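Long-range contacts in sulfur oxidation protein SOXB (Thermus thermophilus, PDB 2WDE), which probably releases sulfate by hydrolysis from a carrier-bound intermediate of sulfur oxidation, using a dimanganese site of the 5'-nucleotidase (metallophosphatase) type: residues Phe34-Gly39 / His286-Thr291; Ile282-Thr287 / Thr300-Gly305. All blocks are in the same frame, centred on the assembly; numbering follows the deposited sequence.

Contact 1: Phe34-Gly39 / His286-Thr291. With MN (manganese (II) ion), chain F; MN (manganese (II) ion), chain G; THJ (thiosulfate), chain H.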
loop_
_atom_site.group_PDB
_atom_site.type_symbol
_atom_site.label_atom_id
_atom_site.label_comp_id
_atom_site.label_asym_id
_atom_site.label_seq_id
_atom_site.Cartn_x
_atom_site.Cartn_y
_atom_site.Cartn_z
ATOM N N PHE A 34 -9.597 -3.200 -7.265
ATOM C CA PHE A 34 -9.011 -2.235 -6.341
ATOM C C PHE A 34 -8.109 -3.025 -5.413
ATOM O O PHE A 34 -8.251 -4.234 -5.281
ATOM C CB PHE A 34 -10.069 -1.466 -5.561
ATOM C CG PHE A 34 -10.874 -2.322 -4.627
ATOM C CD1 PHE A 34 -10.512 -2.447 -3.285
ATOM C CD2 PHE A 34 -12.029 -2.947 -5.064
ATOM C CE1 PHE A 34 -11.267 -3.239 -2.413
ATOM C CE2 PHE A 34 -12.786 -3.732 -4.199
ATOM C CZ PHE A 34 -12.403 -3.865 -2.864
ATOM N N SER A 35 -7.158 -2.353 -4.782
ATOM C CA SER A 35 -6.264 -3.071 -3.884
ATOM C C SER A 35 -5.748 -2.113 -2.838
ATOM O O SER A 35 -5.822 -0.897 -3.012
ATOM C CB SER A 35 -5.080 -3.640 -4.669
ATOM O OG SER A 35 -4.275 -4.485 -3.857
ATOM N N ASP A 36 -5.248 -2.672 -1.742
ATOM C CA ASP A 36 -4.633 -1.878 -0.686
ATOM C C ASP A 36 -5.511 -0.750 -0.124
ATOM O O ASP A 36 -5.046 0.375 0.136
ATOM C CB ASP A 36 -3.271 -1.361 -1.166
ATOM C CG ASP A 36 -2.275 -2.495 -1.437
ATOM O OD1 ASP A 36 -1.528 -2.891 -0.509
ATOM O OD2 ASP A 36 -2.251 -3.012 -2.578
ATOM N N LEU A 37 -6.777 -1.070 0.105
ATOM C CA LEU A 37 -7.703 -0.103 0.678
ATOM C C LEU A 37 -7.246 0.267 2.090
ATOM O O LEU A 37 -7.424 1.392 2.531
ATOM C CB LEU A 37 -9.120 -0.690 0.722
ATOM C CG LEU A 37 -10.232 0.156 1.352
ATOM C CD1 LEU A 37 -10.440 1.485 0.646
ATOM C CD2 LEU A 37 -11.535 -0.638 1.382
ATOM N N HIS A 38 -6.634 -0.683 2.785
ATOM C CA HIS A 38 -6.162 -0.444 4.153
ATOM C C HIS A 38 -7.242 0.159 5.049
ATOM O O HIS A 38 -7.026 1.161 5.734
ATOM C CB HIS A 38 -4.871 0.381 4.153
ATOM C CG HIS A 38 -3.656 -0.411 3.774
ATOM N ND1 HIS A 38 -2.951 -1.176 4.680
ATOM C CD2 HIS A 38 -3.010 -0.547 2.589
ATOM C CE1 HIS A 38 -1.932 -1.759 4.071
ATOM N NE2 HIS A 38 -1.947 -1.398 2.799
ATOM N N GLY A 39 -8.413 -0.476 5.027
ATOM C CA GLY A 39 -9.574 -0.131 5.828
ATOM C C GLY A 39 -10.059 1.307 5.783
ATOM O O GLY A 39 -10.832 1.727 6.639
ATOM N N HIS A 286 0.042 -4.535 -3.549
ATOM C CA HIS A 286 1.196 -4.377 -2.654
ATOM C C HIS A 286 2.067 -3.137 -2.810
ATOM O O HIS A 286 2.414 -2.500 -1.817
ATOM C CB HIS A 286 2.080 -5.619 -2.620
ATOM C CG HIS A 286 3.207 -5.525 -1.632
ATOM N ND1 HIS A 286 3.003 -5.451 -0.268
ATOM C CD2 HIS A 286 4.548 -5.484 -1.816
ATOM C CE1 HIS A 286 4.171 -5.342 0.343
ATOM N NE2 HIS A 286 5.124 -5.365 -0.573
ATOM N N THR A 287 2.478 -2.833 -4.038
ATOM C CA THR A 287 3.349 -1.680 -4.242
ATOM C C THR A 287 2.609 -0.350 -4.321
ATOM O O THR A 287 3.240 0.701 -4.401
ATOM C CB THR A 287 4.339 -1.895 -5.398
ATOM O OG1 THR A 287 3.683 -2.588 -6.469
ATOM C CG2 THR A 287 5.536 -2.736 -4.917
ATOM N N HIS A 288 1.275 -0.392 -4.252
ATOM C CA HIS A 288 0.457 0.828 -4.262
ATOM C C HIS A 288 0.680 1.660 -5.537
ATOM O O HIS A 288 0.594 2.880 -5.521
ATOM C CB HIS A 288 0.745 1.684 -3.003
ATOM C CG HIS A 288 0.283 1.064 -1.713
ATOM N ND1 HIS A 288 -0.075 1.813 -0.615
ATOM C CD2 HIS A 288 0.131 -0.233 -1.344
ATOM C CE1 HIS A 288 -0.408 1.008 0.382
ATOM N NE2 HIS A 288 -0.307 -0.238 -0.040
ATOM N N ASP A 289 0.939 0.981 -6.649
ATOM C CA ASP A 289 1.208 1.649 -7.920
ATOM C C ASP A 289 -0.052 2.096 -8.680
ATOM O O ASP A 289 -1.170 1.672 -8.376
ATOM C CB ASP A 289 2.045 0.714 -8.798
ATOM C CG ASP A 289 3.490 0.594 -8.311
ATOM O OD1 ASP A 289 4.116 1.655 -8.073
ATOM O OD2 ASP A 289 3.991 -0.545 -8.139
ATOM N N LEU A 290 0.154 2.937 -9.692
ATOM C CA LEU A 290 -0.906 3.351 -10.606
ATOM C C LEU A 290 -0.395 3.157 -12.022
ATOM O O LEU A 290 0.714 3.597 -12.344
ATOM C CB LEU A 290 -1.295 4.825 -10.408
ATOM C CG LEU A 290 -2.399 5.061 -9.363
ATOM C CD1 LEU A 290 -2.369 6.497 -8.857
ATOM C CD2 LEU A 290 -3.785 4.708 -9.894
ATOM N N THR A 291 -1.192 2.484 -12.855
ATOM C CA THR A 291 -0.839 2.248 -14.252
ATOM C C THR A 291 -2.009 2.656 -15.154
ATOM O O THR A 291 -2.854 1.834 -15.485
ATOM C CB THR A 291 -0.463 0.774 -14.511
ATOM O OG1 THR A 291 -1.514 -0.079 -14.042
ATOM C CG2 THR A 291 0.852 0.407 -13.817
HETATM MN MN MN F . -0.567 -2.111 1.206
HETATM MN MN MN G . 1.130 -5.243 1.080
HETATM S S1 THJ H . 2.474 -2.418 2.417
HETATM O O1 THJ H . 2.343 -3.853 2.565
HETATM O O2 THJ H . 1.209 -1.702 2.560
HETATM O O3 THJ H . 3.195 -2.050 1.202
HETATM S S2 THJ H . 3.636 -1.793 3.967
HETATM O O HOH W 1 0.920 -3.053 0.332
#
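His286 meets Asp36 through its backbone: His286 N donates to Asp36 OD2 at 2.9 Å, on the syn side of the carboxylate and little out of its plane, with an N-H...O angle of 147°. The same oxygen accepts Ser35 OG at 2.8 Å, from above the carboxylate plane. This double grip restrains the rotation of the carboxylate and leaves OD1 for the manganese of chain F. From its backbone the His286 side chain sets off away from the Asp36 loop, CG anti to the backbone N (chi1 -175°), and ND1 reaches the manganese of chain G at 2.3 Å. There it joins His163, His263 and Asp132, the last of which bridges both ions. The carbonyl takes part as well, since His286 O accepts a hydrogen bond at 2.7 Å from the water that bridges the two manganese ions. Gly285, His286, Thr287 and His288 form the Gly-His-Thr-His signature of calcineurin-like metallophosphatases, and Asp36, Leu37 and His38 form the Asp-X-His motif that faces it across the dimetal centre. Thr287 instead bonds within its own loop, OG1 to Asp289 OD2, whereas the imidazole of His288 reaches back to the Asp36 loop. His288 NE2 binds the manganese of chain F at 2.3 Å, beside Asp36 OD1, which lies 2.1 Å from the same ion. The short spacing of these two ligand atoms comes from their common metal and is not a hydrogen bond. His38 NE2 completes the trio contributed by the two loops, placed in the plane of the His288 ring at its edge. Their rings meet rim to rim, with planes 53° apart. Asn136 receives a hydrogen bond from His38 ND1 and so helps orient that first-shell ring. Thiosulfate spans the ions, its O1 on the chain G manganese and its O2 on that of chain F.

Contact 2: Ile282-Thr287 / Thr300-Gly305. With MN (manganese (II) ion), chain G; THJ (thiosulfate), chain H.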
loop_
_atom_site.group_PDB
_atom_site.type_symbol
_atom_site.label_atom_id
_atom_site.label_comp_id
_atom_site.label_asym_id
_atom_site.label_seq_id
_atom_site.Cartn_x
_atom_site.Cartn_y
_atom_site.Cartn_z
ATOM N N ILE A 282 -1.865 -9.586 -15.049
ATOM C CA ILE A 282 -1.585 -9.591 -13.615
ATOM C C ILE A 282 -2.152 -8.306 -13.049
ATOM O O ILE A 282 -1.892 -7.237 -13.589
ATOM C CB ILE A 282 -0.076 -9.691 -13.265
ATOM C CG1 ILE A 282 0.528 -11.014 -13.752
ATOM C CG2 ILE A 282 0.093 -9.616 -11.739
ATOM C CD1 ILE A 282 2.069 -11.058 -13.694
ATOM N N LEU A 283 -2.951 -8.426 -11.995
ATOM C CA LEU A 283 -3.509 -7.280 -11.288
ATOM C C LEU A 283 -2.572 -7.174 -10.085
ATOM O O LEU A 283 -2.675 -7.953 -9.140
ATOM C CB LEU A 283 -4.940 -7.573 -10.846
ATOM C CG LEU A 283 -5.886 -7.813 -12.034
ATOM C CD1 LEU A 283 -7.289 -8.141 -11.535
ATOM C CD2 LEU A 283 -5.903 -6.598 -12.975
ATOM N N SER A 284 -1.635 -6.232 -10.175
ATOM C CA SER A 284 -0.578 -6.060 -9.179
ATOM C C SER A 284 -0.894 -5.178 -7.974
ATOM O O SER A 284 -0.964 -3.952 -8.085
ATOM C CB SER A 284 0.708 -5.549 -9.848
ATOM O OG SER A 284 1.206 -6.465 -10.803
ATOM N N GLY A 285 -1.007 -5.798 -6.800
ATOM C CA GLY A 285 -1.223 -5.056 -5.569
ATOM C C GLY A 285 0.112 -4.882 -4.837
ATOM O O GLY A 285 1.173 -5.073 -5.430
ATOM N N HIS A 286 0.042 -4.535 -3.549
ATOM C CA HIS A 286 1.196 -4.377 -2.654
ATOM C C HIS A 286 2.067 -3.137 -2.810
ATOM O O HIS A 286 2.414 -2.500 -1.817
ATOM C CB HIS A 286 2.080 -5.619 -2.620
ATOM C CG HIS A 286 3.207 -5.525 -1.632
ATOM N ND1 HIS A 286 3.003 -5.451 -0.268
ATOM C CD2 HIS A 286 4.548 -5.484 -1.816
ATOM C CE1 HIS A 286 4.171 -5.342 0.343
ATOM N NE2 HIS A 286 5.124 -5.365 -0.573
ATOM N N THR A 287 2.478 -2.833 -4.038
ATOM C CA THR A 287 3.349 -1.680 -4.242
ATOM C C THR A 287 2.609 -0.350 -4.321
ATOM O O THR A 287 3.240 0.701 -4.401
ATOM C CB THR A 287 4.339 -1.895 -5.398
ATOM O OG1 THR A 287 3.683 -2.588 -6.469
ATOM C CG2 THR A 287 5.536 -2.736 -4.917
ATOM N N THR A 300 2.633 -10.758 -21.055
ATOM C CA THR A 300 1.672 -10.438 -19.994
ATOM C C THR A 300 1.400 -8.941 -19.868
ATOM O O THR A 300 2.311 -8.127 -20.002
ATOM C CB THR A 300 2.206 -10.958 -18.630
ATOM O OG1 THR A 300 2.525 -12.347 -18.736
ATOM C CG2 THR A 300 1.183 -10.736 -17.489
ATOM N N TRP A 301 0.150 -8.595 -19.571
ATOM C CA TRP A 301 -0.217 -7.215 -19.281
ATOM C C TRP A 301 -0.302 -7.110 -17.759
ATOM O O TRP A 301 -0.808 -8.019 -17.084
ATOM C CB TRP A 301 -1.582 -6.851 -19.864
ATOM C CG TRP A 301 -1.594 -6.753 -21.367
ATOM C CD1 TRP A 301 -2.203 -7.613 -22.239
ATOM C CD2 TRP A 301 -1.010 -5.715 -22.170
ATOM N NE1 TRP A 301 -2.018 -7.180 -23.534
ATOM C CE2 TRP A 301 -1.290 -6.021 -23.519
ATOM C CE3 TRP A 301 -0.272 -4.563 -21.880
ATOM C CZ2 TRP A 301 -0.856 -5.221 -24.574
ATOM C CZ3 TRP A 301 0.163 -3.766 -22.933
ATOM C CH2 TRP A 301 -0.115 -4.111 -24.264
ATOM N N ILE A 302 0.167 -5.989 -17.233
ATOM C CA ILE A 302 0.156 -5.743 -15.785
ATOM C C ILE A 302 -0.581 -4.443 -15.487
ATOM O O ILE A 302 -0.284 -3.396 -16.084
ATOM C CB ILE A 302 1.591 -5.677 -15.241
ATOM C CG1 ILE A 302 2.329 -6.995 -15.487
ATOM C CG2 ILE A 302 1.602 -5.257 -13.755
ATOM C CD1 ILE A 302 3.767 -6.997 -14.974
ATOM N N VAL A 303 -1.521 -4.513 -14.545
ATOM C CA VAL A 303 -2.311 -3.360 -14.126
ATOM C C VAL A 303 -2.238 -3.283 -12.593
ATOM O O VAL A 303 -2.544 -4.261 -11.908
ATOM C CB VAL A 303 -3.776 -3.498 -14.609
ATOM C CG1 VAL A 303 -4.659 -2.416 -13.968
ATOM C CG2 VAL A 303 -3.846 -3.462 -16.167
ATOM N N ALA A 304 -1.822 -2.133 -12.065
ATOM C CA ALA A 304 -1.664 -1.958 -10.614
ATOM C C ALA A 304 -2.971 -1.590 -9.919
ATOM O O ALA A 304 -3.871 -1.029 -10.542
ATOM C CB ALA A 304 -0.569 -0.923 -10.314
ATOM N N GLY A 305 -3.068 -1.904 -8.625
ATOM C CA GLY A 305 -4.271 -1.689 -7.836
ATOM C C GLY A 305 -4.388 -0.395 -7.052
ATOM O O GLY A 305 -5.401 -0.157 -6.397
HETATM MN MN MN G . 1.130 -5.243 1.080
HETATM S S1 THJ H . 2.474 -2.418 2.417
HETATM O O1 THJ H . 2.343 -3.853 2.565
HETATM O O2 THJ H . 1.209 -1.702 2.560
HETATM O O3 THJ H . 3.195 -2.050 1.202
HETATM S S2 THJ H . 3.636 -1.793 3.967
HETATM O O HOH W 1 0.920 -3.053 0.332
#
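Ile282 packs beside both Ile302 and Thr300 on one face of a parallel strand pair. Its CB lies 4.2 Å from Ile302 CG1, where the two isoleucines are level with each other in the ladder. With CG1 anti to the carbonyl carbon (chi1 -63°), the chain slants back toward Thr300, and CG1 comes to 3.8 Å from Thr300 CG2. The terminal CD1 stays against the same methyl, 3.9 Å from Thr300 CG2, so the two side chains cross at a slant, with the Thr300 methyl against both CG1 and CD1. Thr300 offers its methyl, while OG1 is hydrogen-bonded to Ile279 O.

Beneath these side chains runs the backbone ladder of strands 281-284 and 300-304, whose short segments are inclined by 27°. Val303 is held through both its N-H and its C=O: Val303 N donates to Ile282 O at 2.9 Å, nearly straight at 169°, and Val303 O accepts Ser284 N at 2.8 Å. Ile282 N bonds to Trp301 O before this pair, and Gly305 N to Ser284 O, at 3.0 Å, after it. The CA-H groups of Ile302, Leu283 and Ala304 supplement the ladder with contacts to carbonyl oxygens of the facing strand. On the other face, Leu283 and Val303 lie side by side and point the same way, with Leu283 CD2 4.1 Å from Val303 CB. Helix 266-273 packs on the Ile282 and Ile302 face, while strand 323-333, from the six-stranded sheet that holds strand 29-34, touches Val303.

The pairing thus combines main-chain hydrogen bonds with hydrocarbon contacts and uses no charged group. Its last bond, at Ser284 O, holds the strand end two residues short of the manganese ligand His286, which is consistent with the pairing setting where the metal-binding loop leaves the sheet.

Overall arrangement
The centres of the two contacts lie 9 Å apart, and His286 and Thr287 belong to both. Along the chain, strand 281-284 of contact 2 runs into loop 286-291 of contact 1, and the chain then returns through strand 295-297 to strand 300-304. Residues 34-39, much earlier, follow strand 29-34 of the other six-stranded mixed sheet, so contact 1 joins loops from two sheets while contact 2 lies within one. A probable hydrogen bond, Thr291 OG1 to Ala304 N, ties the returning loop to the strand pair. The arrangement places the dimanganese centre at the C-terminal strand ends where the two sheets meet, as in other metallophosphatases.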